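Local atomic coordinates of interleukin 22 (Danio rerio, PDB entry 4O6K), a protein that probably acts, through this C-terminal helical part, as a secreted interleukin-10-family cytokine signalling through class II cytokine receptors in immune defence. Residues Pro35-Asp40 with His101-Gln106; Tyr57-Val62 with Gly82-Glu87; Ile50-Leu55 with Gln88-His93. One frame throughout, in Å; residues are numbered along the deposited sequence.

Contact 1: residues Pro35-Asp40 with His101-Gln106; sequences PYFSHD and HPLVKQ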
ATOM      1  N   PRO A  35      -8.475  -3.229   2.822  1.00 20.23           N
ATOM      2  CA  PRO A  35      -9.767  -3.604   2.246  1.00 25.06           C
ATOM      3  C   PRO A  35      -9.553  -4.526   1.052  1.00 18.48           C
ATOM      4  O   PRO A  35      -8.630  -4.302   0.269  1.00 20.44           O
ATOM      5  CB  PRO A  35     -10.369  -2.265   1.814  1.00 22.24           C
ATOM      6  CG  PRO A  35      -9.694  -1.251   2.676  1.00 23.80           C
ATOM      7  CD  PRO A  35      -8.304  -1.769   2.907  1.00 22.66           C
ATOM      8  N   TYR A  36     -10.391  -5.546   0.913  1.00 19.86           N
ATOM      9  CA  TYR A  36     -10.230  -6.504  -0.172  1.00 19.21           C
ATOM     10  C   TYR A  36     -10.826  -5.980  -1.472  1.00 18.42           C
ATOM     11  O   TYR A  36     -11.997  -5.602  -1.525  1.00 25.59           O
ATOM     12  CB  TYR A  36     -10.869  -7.844   0.198  1.00 21.95           C
ATOM     13  CG  TYR A  36     -10.965  -8.816  -0.956  1.00 19.16           C
ATOM     14  CD1 TYR A  36      -9.835  -9.462  -1.444  1.00 21.72           C
ATOM     15  CD2 TYR A  36     -12.187  -9.093  -1.555  1.00 24.60           C
ATOM     16  CE1 TYR A  36      -9.921 -10.351  -2.499  1.00 21.87           C
ATOM     17  CE2 TYR A  36     -12.283  -9.980  -2.610  1.00 22.50           C
ATOM     18  CZ  TYR A  36     -11.147 -10.606  -3.077  1.00 21.49           C
ATOM     19  OH  TYR A  36     -11.239 -11.491  -4.127  1.00 22.18           O
ATOM     20  N   PHE A  37     -10.007  -5.960  -2.518  1.00 21.46           N
ATOM     21  CA  PHE A  37     -10.472  -5.595  -3.849  1.00 18.81           C
ATOM     22  C   PHE A  37     -10.510  -6.830  -4.737  1.00 19.60           C
ATOM     23  O   PHE A  37      -9.477  -7.441  -5.008  1.00 16.73           O
ATOM     24  CB  PHE A  37      -9.570  -4.529  -4.475  1.00 16.03           C
ATOM     25  CG  PHE A  37      -9.869  -3.129  -4.018  1.00 16.70           C
ATOM     26  CD1 PHE A  37      -9.477  -2.693  -2.763  1.00 13.60           C
ATOM     27  CD2 PHE A  37     -10.537  -2.245  -4.852  1.00 15.79           C
ATOM     28  CE1 PHE A  37      -9.749  -1.403  -2.345  1.00 16.95           C
ATOM     29  CE2 PHE A  37     -10.812  -0.955  -4.440  1.00 15.88           C
ATOM     30  CZ  PHE A  37     -10.418  -0.533  -3.186  1.00 19.33           C
ATOM     31  N   SER A  38     -11.705  -7.194  -5.189  1.00 17.33           N
ATOM     32  CA  SER A  38     -11.858  -8.304  -6.117  1.00 21.22           C
ATOM     33  C   SER A  38     -11.416  -7.886  -7.513  1.00 23.39           C
ATOM     34  O   SER A  38     -11.153  -6.709  -7.759  1.00 20.00           O
ATOM     35  CB  SER A  38     -13.309  -8.791  -6.146  1.00 20.60           C
ATOM     36  OG  SER A  38     -14.158  -7.818  -6.726  1.00 17.76           O
ATOM     37  N   HIS A  39     -11.324  -8.857  -8.416  1.00 20.16           N
ATOM     38  CA  HIS A  39     -10.972  -8.586  -9.805  1.00 21.82           C
ATOM     39  C   HIS A  39     -11.938  -7.585 -10.432  1.00 24.20           C
ATOM     40  O   HIS A  39     -11.522  -6.665 -11.135  1.00 26.65           O
ATOM     41  CB  HIS A  39     -10.959  -9.880 -10.619  1.00 31.00           C
ATOM     42  CG  HIS A  39     -10.818  -9.662 -12.092  1.00 26.08           C
ATOM     43  ND1 HIS A  39      -9.593  -9.561 -12.717  1.00 27.23           N
ATOM     44  CD2 HIS A  39     -11.748  -9.522 -13.066  1.00 29.38           C
ATOM     45  CE1 HIS A  39      -9.775  -9.368 -14.011  1.00 32.34           C
ATOM     46  NE2 HIS A  39     -11.075  -9.340 -14.250  1.00 27.99           N
ATOM     47  N   ASP A  40     -13.227  -7.775 -10.172  1.00 22.09           N
ATOM     48  CA  ASP A  40     -14.256  -6.878 -10.683  1.00 24.06           C
ATOM     49  C   ASP A  40     -14.113  -5.471 -10.111  1.00 22.79           C
ATOM     50  O   ASP A  40     -14.245  -4.480 -10.830  1.00 24.06           O
ATOM     51  CB  ASP A  40     -15.647  -7.430 -10.367  1.00 26.83           C
ATOM     52  CG  ASP A  40     -16.034  -8.585 -11.270  1.00 28.68           C
ATOM     53  OD1 ASP A  40     -15.339  -8.892 -12.239  1.00 30.63           O
ATOM     54  OD2 ASP A  40     -17.148  -9.235 -10.954  1.00 26.48           O
ATOM     55  N   HIS A 101     -13.816   8.533   0.851  1.00 36.27           N
ATOM     56  CA  HIS A 101     -14.310   7.217   0.454  1.00 32.55           C
ATOM     57  C   HIS A 101     -14.307   6.246   1.639  1.00 29.68           C
ATOM     58  O   HIS A 101     -13.376   6.253   2.447  1.00 30.17           O
ATOM     59  CB  HIS A 101     -13.481   6.651  -0.702  1.00 29.93           C
ATOM     60  CG  HIS A 101     -14.120   5.481  -1.382  1.00 28.17           C
ATOM     61  ND1 HIS A 101     -14.029   4.195  -0.894  1.00 25.69           N
ATOM     62  CD2 HIS A 101     -14.884   5.406  -2.497  1.00 27.18           C
ATOM     63  CE1 HIS A 101     -14.695   3.376  -1.688  1.00 28.31           C
ATOM     64  NE2 HIS A 101     -15.225   4.086  -2.668  1.00 30.23           N
ATOM     65  N   PRO A 102     -15.352   5.407   1.745  1.00 31.94           N
ATOM     66  CA  PRO A 102     -15.522   4.440   2.840  1.00 32.03           C
ATOM     67  C   PRO A 102     -14.369   3.447   3.005  1.00 26.09           C
ATOM     68  O   PRO A 102     -14.032   3.090   4.133  1.00 23.26           O
ATOM     69  CB  PRO A 102     -16.794   3.681   2.447  1.00 32.46           C
ATOM     70  CG  PRO A 102     -17.528   4.576   1.539  1.00 37.71           C
ATOM     71  CD  PRO A 102     -16.545   5.492   0.882  1.00 32.51           C
ATOM     72  N   LEU A 103     -13.776   3.014   1.898  1.00 23.06           N
ATOM     73  CA  LEU A 103     -12.723   2.002   1.941  1.00 24.14           C
ATOM     74  C   LEU A 103     -11.407   2.541   2.494  1.00 23.41           C
ATOM     75  O   LEU A 103     -10.682   1.826   3.186  1.00 24.31           O
ATOM     76  CB  LEU A 103     -12.503   1.405   0.550  1.00 22.06           C
ATOM     77  CG  LEU A 103     -13.664   0.555   0.023  1.00 28.58           C
ATOM     78  CD1 LEU A 103     -13.401   0.092  -1.400  1.00 20.57           C
ATOM     79  CD2 LEU A 103     -13.924  -0.634   0.938  1.00 26.19           C
ATOM     80  N   VAL A 104     -11.106   3.800   2.249  1.00 23.33           N
ATOM     81  CA  VAL A 104      -9.947   4.422   2.772  1.00 24.01           C
ATOM     82  C   VAL A 104     -10.120   4.556   4.268  1.00 22.47           C
ATOM     83  O   VAL A 104      -9.277   4.222   4.975  1.00 21.28           O
ATOM     84  CB  VAL A 104      -9.685   5.786   2.132  1.00 21.92           C
ATOM     85  CG1 VAL A 104      -8.514   6.479   2.744  1.00 19.06           C
ATOM     86  CG2 VAL A 104      -9.502   5.655   0.656  1.00 23.02           C
ATOM     87  N   LYS A 105     -11.261   5.029   4.712  1.00 26.26           N
ATOM     88  CA  LYS A 105     -11.543   5.125   6.136  1.00 24.90           C
ATOM     89  C   LYS A 105     -11.482   3.755   6.811  1.00 23.43           C
ATOM     90  O   LYS A 105     -11.020   3.633   7.898  1.00 22.38           O
ATOM     91  CB  LYS A 105     -12.872   5.801   6.390  1.00 27.93           C
ATOM     92  CG  LYS A 105     -12.800   7.304   6.432  1.00 29.48           C
ATOM     93  CD  LYS A 105     -14.122   7.921   6.135  1.00 32.03           C
ATOM     94  CE  LYS A 105     -14.524   7.541   4.740  1.00 40.17           C
ATOM     95  NZ  LYS A 105     -14.435   8.603   3.730  1.00 33.66           N
ATOM     96  N   GLN A 106     -11.927   2.739   6.114  1.00 22.69           N
ATOM     97  CA  GLN A 106     -11.903   1.389   6.675  1.00 26.51           C
ATOM     98  C   GLN A 106     -10.525   0.931   7.055  1.00 24.22           C
ATOM     99  O   GLN A 106     -10.301   0.439   8.139  1.00 26.14           O
ATOM    100  CB  GLN A 106     -12.524   0.378   5.740  1.00 22.71           C
ATOM    101  CG  GLN A 106     -12.590  -1.014   6.311  1.00 25.25           C
ATOM    102  CD  GLN A 106     -13.104  -2.032   5.314  1.00 25.33           C
ATOM    103  OE1 GLN A 106     -14.069  -1.809   4.673  1.00 31.49           O
ATOM    104  NE2 GLN A 106     -12.431  -3.119   5.180  1.00 30.40           N
TER
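L103 reaches out from the first turn of helix 102-117 with its two methyl groups divided between two partners in 35-40. Its CD1 meets the outer end of the F37 ring, 3.5 Å from F37 CZ, and the two side chains approach from opposite directions, the methyl coming in obliquely to the ring plane. The other methyl, CD2, lies 4.0 Å from P35 CB. With CG anti to the carbonyl carbon (chi1 -68°), L103 places the end of its isobutyl group between P35 and F37. The proline ring also meets the backbone, P35 CG lying 3.3 Å from L103 O. Q106, one turn on, slides past P35 in the opposite direction, its chain extended, so that NE2 comes within 4.0 Å of P35 CB. The approach is one of van der Waals packing, with no hydrogen bond between the segments.

Both segments lead into helices through side-chain caps. H101 ND1 accepts from L103 N at 3.0 Å and 163°, the donor tilted 22° out of the imidazole plane, while S38 OG bonds to M41 N.

F37 also packs on S47, I50 and N51 of helix 47-62, and its ring meets that of Y136. It thus sits among helices 47-62, 102-117 and 130-140, holding the loop before helix 39-42 against them.

Contact 2: residues Tyr57-Val62 with Gly82-Glu87; sequences YYVNHV and GLHRVE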
ATOM      1  N   TYR A  57      -1.284   6.913   2.862  1.00 14.16           N
ATOM      2  CA  TYR A  57      -1.315   6.603   4.284  1.00 17.92           C
ATOM      3  C   TYR A  57      -0.200   5.633   4.656  1.00 19.65           C
ATOM      4  O   TYR A  57       0.399   5.744   5.726  1.00 19.52           O
ATOM      5  CB  TYR A  57      -2.677   6.030   4.676  1.00 21.90           C
ATOM      6  CG  TYR A  57      -2.954   6.085   6.160  1.00 22.24           C
ATOM      7  CD1 TYR A  57      -3.499   7.223   6.741  1.00 24.23           C
ATOM      8  CD2 TYR A  57      -2.668   5.003   6.982  1.00 21.05           C
ATOM      9  CE1 TYR A  57      -3.754   7.283   8.098  1.00 25.73           C
ATOM     10  CE2 TYR A  57      -2.920   5.053   8.341  1.00 20.73           C
ATOM     11  CZ  TYR A  57      -3.463   6.195   8.894  1.00 27.06           C
ATOM     12  OH  TYR A  57      -3.716   6.253  10.246  1.00 30.84           O
ATOM     13  N   TYR A  58       0.062   4.678   3.768  1.00 15.41           N
ATOM     14  CA  TYR A  58       1.145   3.715   3.951  1.00 15.97           C
ATOM     15  C   TYR A  58       2.502   4.400   4.070  1.00 16.39           C
ATOM     16  O   TYR A  58       3.300   4.068   4.946  1.00 15.48           O
ATOM     17  CB  TYR A  58       1.173   2.716   2.792  1.00 14.09           C
ATOM     18  CG  TYR A  58       0.639   1.345   3.136  1.00 15.43           C
ATOM     19  CD1 TYR A  58      -0.727   1.108   3.219  1.00 18.96           C
ATOM     20  CD2 TYR A  58       1.502   0.284   3.373  1.00 16.71           C
ATOM     21  CE1 TYR A  58      -1.217  -0.147   3.530  1.00 18.84           C
ATOM     22  CE2 TYR A  58       1.024  -0.973   3.685  1.00 15.68           C
ATOM     23  CZ  TYR A  58      -0.336  -1.184   3.764  1.00 17.51           C
ATOM     24  OH  TYR A  58      -0.815  -2.435   4.075  1.00 15.79           O
ATOM     25  N   VAL A  59       2.757   5.351   3.178  1.00 17.68           N
ATOM     26  CA  VAL A  59       4.027   6.066   3.156  1.00 19.55           C
ATOM     27  C   VAL A  59       4.219   6.875   4.437  1.00 19.41           C
ATOM     28  O   VAL A  59       5.315   6.923   4.995  1.00 20.18           O
ATOM     29  CB  VAL A  59       4.115   7.003   1.933  1.00 12.82           C
ATOM     30  CG1 VAL A  59       5.350   7.889   2.016  1.00 18.43           C
ATOM     31  CG2 VAL A  59       4.128   6.192   0.645  1.00 21.13           C
ATOM     32  N   ASN A  60       3.141   7.494   4.906  1.00 17.77           N
ATOM     33  CA  ASN A  60       3.192   8.326   6.103  1.00 19.96           C
ATOM     34  C   ASN A  60       3.240   7.540   7.413  1.00 20.74           C
ATOM     35  O   ASN A  60       3.898   7.961   8.363  1.00 22.40           O
ATOM     36  CB  ASN A  60       1.995   9.281   6.126  1.00 21.91           C
ATOM     37  CG  ASN A  60       2.116  10.391   5.102  1.00 26.75           C
ATOM     38  OD1 ASN A  60       3.218  10.824   4.766  1.00 34.67           O
ATOM     39  ND2 ASN A  60       0.980  10.859   4.599  1.00 20.90           N
ATOM     40  N   HIS A  61       2.553   6.403   7.469  1.00 18.98           N
ATOM     41  CA  HIS A  61       2.385   5.696   8.737  1.00 18.05           C
ATOM     42  C   HIS A  61       3.053   4.325   8.792  1.00 21.04           C
ATOM     43  O   HIS A  61       3.819   4.040   9.712  1.00 24.46           O
ATOM     44  CB  HIS A  61       0.896   5.524   9.051  1.00 18.85           C
ATOM     45  CG  HIS A  61       0.197   6.799   9.402  1.00 21.20           C
ATOM     46  ND1 HIS A  61      -0.237   7.698   8.451  1.00 21.58           N
ATOM     47  CD2 HIS A  61      -0.156   7.320  10.602  1.00 17.79           C
ATOM     48  CE1 HIS A  61      -0.821   8.720   9.051  1.00 25.03           C
ATOM     49  NE2 HIS A  61      -0.785   8.516  10.354  1.00 23.03           N
ATOM     50  N   VAL A  62       2.761   3.477   7.811  1.00 20.22           N
ATOM     51  CA  VAL A  62       3.170   2.080   7.887  1.00 19.79           C
ATOM     52  C   VAL A  62       4.655   1.877   7.591  1.00 19.51           C
ATOM     53  O   VAL A  62       5.333   1.112   8.280  1.00 20.63           O
ATOM     54  CB  VAL A  62       2.342   1.220   6.909  1.00 18.77           C
ATOM     55  CG1 VAL A  62       2.780  -0.233   6.965  1.00 16.34           C
ATOM     56  CG2 VAL A  62       0.858   1.344   7.225  1.00 19.73           C
ATOM     57  N   GLY A  82      10.338   4.756  -3.271  1.00 21.42           N
ATOM     58  CA  GLY A  82       9.746   4.323  -4.522  1.00 23.87           C
ATOM     59  C   GLY A  82       8.235   4.469  -4.506  1.00 18.92           C
ATOM     60  O   GLY A  82       7.640   4.946  -5.472  1.00 19.82           O
ATOM     61  N   LEU A  83       7.617   4.056  -3.404  1.00 18.53           N
ATOM     62  CA  LEU A  83       6.168   4.142  -3.255  1.00 17.24           C
ATOM     63  C   LEU A  83       5.689   5.588  -3.193  1.00 18.40           C
ATOM     64  O   LEU A  83       4.596   5.904  -3.661  1.00 14.39           O
ATOM     65  CB  LEU A  83       5.705   3.382  -2.009  1.00 16.71           C
ATOM     66  CG  LEU A  83       5.889   1.864  -2.026  1.00 21.81           C
ATOM     67  CD1 LEU A  83       4.933   1.196  -1.060  1.00 20.87           C
ATOM     68  CD2 LEU A  83       5.685   1.321  -3.427  1.00 19.87           C
ATOM     69  N   HIS A  84       6.500   6.461  -2.603  1.00 19.08           N
ATOM     70  CA  HIS A  84       6.176   7.883  -2.566  1.00 16.33           C
ATOM     71  C   HIS A  84       6.108   8.468  -3.972  1.00 23.48           C
ATOM     72  O   HIS A  84       5.199   9.234  -4.290  1.00 17.54           O
ATOM     73  CB  HIS A  84       7.200   8.654  -1.731  1.00 22.06           C
ATOM     74  CG  HIS A  84       6.980  10.135  -1.733  1.00 25.15           C
ATOM     75  ND1 HIS A  84       5.824  10.717  -1.256  1.00 20.77           N
ATOM     76  CD2 HIS A  84       7.763  11.153  -2.162  1.00 26.04           C
ATOM     77  CE1 HIS A  84       5.907  12.029  -1.387  1.00 23.57           C
ATOM     78  NE2 HIS A  84       7.073  12.320  -1.935  1.00 27.96           N
ATOM     79  N   ARG A  85       7.077   8.102  -4.807  1.00 17.56           N
ATOM     80  CA  ARG A  85       7.113   8.551  -6.194  1.00 20.11           C
ATOM     81  C   ARG A  85       5.861   8.112  -6.948  1.00 20.09           C
ATOM     82  O   ARG A  85       5.278   8.889  -7.703  1.00 23.12           O
ATOM     83  CB  ARG A  85       8.367   8.027  -6.896  1.00 24.77           C
ATOM     84  CG  ARG A  85       9.664   8.620  -6.366  1.00 25.03           C
ATOM     85  CD  ARG A  85      10.859   8.183  -7.196  1.00 27.81           C
ATOM     86  NE  ARG A  85      12.115   8.695  -6.656  1.00 29.52           N
ATOM     87  CZ  ARG A  85      12.939   7.992  -5.886  1.00 29.66           C
ATOM     88  NH1 ARG A  85      12.647   6.739  -5.567  1.00 25.85           N
ATOM     89  NH2 ARG A  85      14.059   8.542  -5.437  1.00 37.64           N
ATOM     90  N   VAL A  86       5.459   6.862  -6.741  1.00 20.08           N
ATOM     91  CA  VAL A  86       4.236   6.335  -7.335  1.00 18.65           C
ATOM     92  C   VAL A  86       3.014   7.132  -6.880  1.00 17.57           C
ATOM     93  O   VAL A  86       2.205   7.569  -7.700  1.00 21.81           O
ATOM     94  CB  VAL A  86       4.032   4.849  -6.979  1.00 17.13           C
ATOM     95  CG1 VAL A  86       2.670   4.364  -7.459  1.00 15.91           C
ATOM     96  CG2 VAL A  86       5.150   4.002  -7.571  1.00 17.96           C
ATOM     97  N   GLU A  87       2.892   7.308  -5.568  1.00 15.41           N
ATOM     98  CA  GLU A  87       1.783   8.046  -4.973  1.00 19.99           C
ATOM     99  C   GLU A  87       1.687   9.471  -5.515  1.00 20.13           C
ATOM    100  O   GLU A  87       0.597   9.952  -5.823  1.00 23.74           O
ATOM    101  CB  GLU A  87       1.923   8.065  -3.447  1.00 17.50           C
ATOM    102  CG  GLU A  87       0.685   8.539  -2.694  1.00 17.06           C
ATOM    103  CD  GLU A  87       0.573  10.051  -2.639  1.00 24.52           C
ATOM    104  OE1 GLU A  87       1.619  10.714  -2.472  1.00 23.36           O
ATOM    105  OE2 GLU A  87      -0.554  10.574  -2.764  1.00 29.41           O
TER
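The H84 imidazole is met by V59 at an oblique angle: V59 CG1 approaches it from the facing helix and lies 4.2 Å from H84 CB. Within helix 47-62 the Y57 and H61 rings lie over one another's faces. H61 ND1 sits over the centre of the Y57 ring, 3.4 Å above its plane, and Y57 CZ in turn lies over the face of the imidazole, whose edge carries Y57 O in plane; the bond from H61 ND1 to that carbonyl is weak. One face of the Y58 ring is covered over its centre by V62 CG2.

V59 makes the contact between the helices. Its CG2, anti to the carbonyl carbon, rests against the backbone of helix 76-93, 4.0 Å from H84 N and 4.2 Å from L83 CB, while CG1 takes the H84 side. The valine thus straddles neighbouring residues of the opposing helix, and the CA atoms of V59 and H84 come within 6.4 Å. L83 turns inward, where it also packs on T130 and Y134 of helix 130-140; H84 stays at the exposed border.

Near its end helix 47-62 widens into a pi-type turn at 58-62. This is antiparallel helix-helix packing, as expected in the bundle of an interleukin-10-family cytokine.

Contact 3: residues Ile50-Leu55 with Gln88-His93; sequences INARIL and QELQNH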
ATOM      1  N   ILE A  50      -8.458   5.382  -5.236  1.00 15.79           N
ATOM      2  CA  ILE A  50      -8.809   4.925  -3.894  1.00 13.95           C
ATOM      3  C   ILE A  50      -7.613   4.246  -3.233  1.00 12.51           C
ATOM      4  O   ILE A  50      -7.256   4.563  -2.098  1.00 15.44           O
ATOM      5  CB  ILE A  50     -10.002   3.949  -3.909  1.00 16.74           C
ATOM      6  CG1 ILE A  50     -11.301   4.694  -4.216  1.00 18.12           C
ATOM      7  CG2 ILE A  50     -10.130   3.246  -2.568  1.00 13.24           C
ATOM      8  CD1 ILE A  50     -12.472   3.784  -4.516  1.00 19.41           C
ATOM      9  N   ASN A  51      -6.988   3.323  -3.955  1.00 14.85           N
ATOM     10  CA  ASN A  51      -5.821   2.621  -3.441  1.00 16.27           C
ATOM     11  C   ASN A  51      -4.612   3.543  -3.340  1.00 16.24           C
ATOM     12  O   ASN A  51      -3.743   3.352  -2.490  1.00 16.49           O
ATOM     13  CB  ASN A  51      -5.492   1.413  -4.320  1.00 10.37           C
ATOM     14  CG  ASN A  51      -6.444   0.254  -4.100  1.00 15.90           C
ATOM     15  OD1 ASN A  51      -6.450  -0.365  -3.035  1.00 10.09           O
ATOM     16  ND2 ASN A  51      -7.254  -0.049  -5.107  1.00 13.56           N
ATOM     17  N   ALA A  52      -4.561   4.546  -4.213  1.00 15.40           N
ATOM     18  CA  ALA A  52      -3.490   5.533  -4.185  1.00 17.14           C
ATOM     19  C   ALA A  52      -3.543   6.366  -2.912  1.00 16.75           C
ATOM     20  O   ALA A  52      -2.516   6.821  -2.409  1.00 16.68           O
ATOM     21  CB  ALA A  52      -3.568   6.434  -5.407  1.00 17.57           C
ATOM     22  N   ARG A  53      -4.750   6.562  -2.393  1.00 13.88           N
ATOM     23  CA  ARG A  53      -4.932   7.338  -1.178  1.00 15.73           C
ATOM     24  C   ARG A  53      -4.496   6.497   0.017  1.00 18.53           C
ATOM     25  O   ARG A  53      -3.947   7.013   0.993  1.00 15.47           O
ATOM     26  CB  ARG A  53      -6.388   7.779  -1.029  1.00 21.29           C
ATOM     27  CG  ARG A  53      -6.555   8.995  -0.145  1.00 25.57           C
ATOM     28  CD  ARG A  53      -5.909  10.171  -0.866  1.00 31.73           C
ATOM     29  NE  ARG A  53      -5.635  11.319  -0.014  1.00 43.58           N
ATOM     30  CZ  ARG A  53      -5.596  12.571  -0.461  1.00 39.05           C
ATOM     31  NH1 ARG A  53      -5.812  12.819  -1.747  1.00 36.25           N
ATOM     32  NH2 ARG A  53      -5.336  13.572   0.369  1.00 44.32           N
ATOM     33  N   ILE A  54      -4.763   5.197  -0.067  1.00 14.48           N
ATOM     34  CA  ILE A  54      -4.303   4.240   0.932  1.00 15.98           C
ATOM     35  C   ILE A  54      -2.779   4.140   0.903  1.00 15.18           C
ATOM     36  O   ILE A  54      -2.131   4.019   1.946  1.00 14.24           O
ATOM     37  CB  ILE A  54      -4.926   2.845   0.698  1.00 16.87           C
ATOM     38  CG1 ILE A  54      -6.442   2.899   0.903  1.00 13.95           C
ATOM     39  CG2 ILE A  54      -4.307   1.809   1.623  1.00 17.14           C
ATOM     40  CD1 ILE A  54      -7.150   1.593   0.594  1.00 18.35           C
ATOM     41  N   LEU A  55      -2.214   4.212  -0.299  1.00 14.87           N
ATOM     42  CA  LEU A  55      -0.765   4.193  -0.481  1.00 14.99           C
ATOM     43  C   LEU A  55      -0.139   5.387   0.229  1.00 14.34           C
ATOM     44  O   LEU A  55       0.920   5.271   0.849  1.00 12.89           O
ATOM     45  CB  LEU A  55      -0.402   4.204  -1.966  1.00 10.15           C
ATOM     46  CG  LEU A  55       1.097   4.188  -2.269  1.00 16.19           C
ATOM     47  CD1 LEU A  55       1.751   2.956  -1.661  1.00 15.67           C
ATOM     48  CD2 LEU A  55       1.347   4.249  -3.767  1.00 14.43           C
ATOM     49  N   GLN A  88       2.829  10.142  -5.623  1.00 19.18           N
ATOM     50  CA  GLN A  88       2.863  11.517  -6.112  1.00 25.08           C
ATOM     51  C   GLN A  88       2.360  11.630  -7.549  1.00 25.50           C
ATOM     52  O   GLN A  88       1.604  12.545  -7.875  1.00 23.94           O
ATOM     53  CB  GLN A  88       4.278  12.087  -6.000  1.00 22.70           C
ATOM     54  CG  GLN A  88       4.655  12.490  -4.583  1.00 23.73           C
ATOM     55  CD  GLN A  88       3.711  13.533  -4.009  1.00 31.99           C
ATOM     56  OE1 GLN A  88       2.963  13.262  -3.068  1.00 32.90           O
ATOM     57  NE2 GLN A  88       3.740  14.732  -4.578  1.00 31.52           N
ATOM     58  N   GLU A  89       2.784  10.706  -8.406  1.00 18.35           N
ATOM     59  CA  GLU A  89       2.334  10.711  -9.796  1.00 23.70           C
ATOM     60  C   GLU A  89       0.843  10.410  -9.901  1.00 24.65           C
ATOM     61  O   GLU A  89       0.126  11.050 -10.673  1.00 21.18           O
ATOM     62  CB  GLU A  89       3.112   9.697 -10.631  1.00 24.08           C
ATOM     63  CG  GLU A  89       2.708   9.698 -12.101  1.00 26.54           C
ATOM     64  CD  GLU A  89       3.631   8.870 -12.971  1.00 29.77           C
ATOM     65  OE1 GLU A  89       4.623   8.327 -12.443  1.00 26.43           O
ATOM     66  OE2 GLU A  89       3.362   8.767 -14.188  1.00 35.07           O
ATOM     67  N   LEU A  90       0.377   9.435  -9.124  1.00 17.35           N
ATOM     68  CA  LEU A  90      -1.038   9.082  -9.127  1.00 22.66           C
ATOM     69  C   LEU A  90      -1.896  10.232  -8.615  1.00 24.51           C
ATOM     70  O   LEU A  90      -2.939  10.536  -9.187  1.00 23.44           O
ATOM     71  CB  LEU A  90      -1.282   7.827  -8.287  1.00 17.58           C
ATOM     72  CG  LEU A  90      -0.779   6.521  -8.899  1.00 20.99           C
ATOM     73  CD1 LEU A  90      -1.100   5.348  -7.992  1.00 18.12           C
ATOM     74  CD2 LEU A  90      -1.403   6.326 -10.271  1.00 20.76           C
ATOM     75  N   GLN A  91      -1.441  10.882  -7.551  1.00 24.29           N
ATOM     76  CA  GLN A  91      -2.176  11.996  -6.965  1.00 31.83           C
ATOM     77  C   GLN A  91      -2.293  13.188  -7.916  1.00 33.20           C
ATOM     78  O   GLN A  91      -3.258  13.950  -7.845  1.00 33.30           O
ATOM     79  CB  GLN A  91      -1.525  12.395  -5.635  1.00 26.71           C
ATOM     80  CG  GLN A  91      -1.949  13.733  -5.055  1.00 37.85           C
ATOM     81  CD  GLN A  91      -2.119  13.688  -3.552  1.00 41.65           C
ATOM     82  OE1 GLN A  91      -2.566  12.682  -2.993  1.00 47.35           O
ATOM     83  NE2 GLN A  91      -1.657  14.733  -2.878  1.00 47.65           N
ATOM     84  N   ASN A  92      -1.321  13.343  -8.810  1.00 33.86           N
ATOM     85  CA  ASN A  92      -1.362  14.409  -9.816  1.00 36.41           C
ATOM     86  C   ASN A  92      -2.512  14.218 -10.815  1.00 36.78           C
ATOM     87  O   ASN A  92      -3.030  15.185 -11.375  1.00 31.95           O
ATOM     88  CB  ASN A  92      -0.029  14.484 -10.558  1.00 35.53           C
ATOM     89  CG  ASN A  92       0.133  15.776 -11.338  1.00 43.49           C
ATOM     90  OD1 ASN A  92      -0.352  16.829 -10.925  1.00 40.62           O
ATOM     91  ND2 ASN A  92       0.809  15.696 -12.477  1.00 47.70           N
ATOM     92  N   HIS A  93      -2.888  12.960 -11.036  1.00 36.86           N
ATOM     93  CA  HIS A  93      -3.971  12.577 -11.950  1.00 38.52           C
ATOM     94  C   HIS A  93      -5.257  12.159 -11.243  1.00 33.31           C
ATOM     95  O   HIS A  93      -6.275  11.896 -11.889  1.00 35.04           O
ATOM     96  CB  HIS A  93      -3.486  11.462 -12.876  1.00 39.80           C
ATOM     97  CG  HIS A  93      -2.557  11.942 -13.945  1.00 45.09           C
ATOM     98  ND1 HIS A  93      -2.792  13.096 -14.657  1.00 56.84           N
ATOM     99  CD2 HIS A  93      -1.361  11.474 -14.375  1.00 53.17           C
ATOM    100  CE1 HIS A  93      -1.809  13.291 -15.519  1.00 55.53           C
ATOM    101  NE2 HIS A  93      -0.924  12.323 -15.361  1.00 53.52           N
TER
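Helices 47-62 and 76-93 run antiparallel in the cytokine bundle, and here the first half of one packs against the last turns of the other. The CA atoms of A52 and L90 lie 6.6 Å apart. A52 CB touches L90 at two places, 3.7 Å from L90 CD1 and 3.9 Å from L90 CB, so the methyl meets both the CB and one terminal methyl of the leucine. With chi1 at -72°, L90 sends CG anti to its carbonyl carbon and carries CD1 over the alanine.

Beside this apolar pair two longer polar side chains meet. R53 bends at chi2 (67°), which brings its guanidinium back toward helix 76-93, where the bent side chain of Q91 crosses it obliquely. The Q91 amide, whose O and N may well be exchanged, lies over one face of the guanidinium, with the two planes 23° apart. R53 NH1 has a long, weak ion pair with D97 OD1 beyond the end of helix 76-93.

The C49-C94 disulfide ties the start of helix 47-62 to C94, at the end of helix 76-93, close to this pairing. A buried alanine-leucine pair flanked by R53 and Q91, fastened nearby by a disulfide, fits the antiparallel helical bundle of the interleukin-10 family.

How the contacts relate
Contacts 2 and 3 are neighbouring sections of one interface, the antiparallel pairing of helices 47-62 and 76-93; their centres are about 9 Å apart, and they meet where L55 and A52 pack against L83, V86 and E87. Along the chain contact 2 nests inside the loop closed by contact 3, and both lie inside the wider loop closed by contact 1. Contact 1 touches contact 3, centre to centre about 14 Å away, through F37, H101 and V104 on I50 and N51. The centres of contacts 1 and 2 are about 18 Å apart, on opposite sides of the chain's centre. Helix 47-62 therefore lies between the contact 1 elements and helix 76-93, joining them in a single compact bundle.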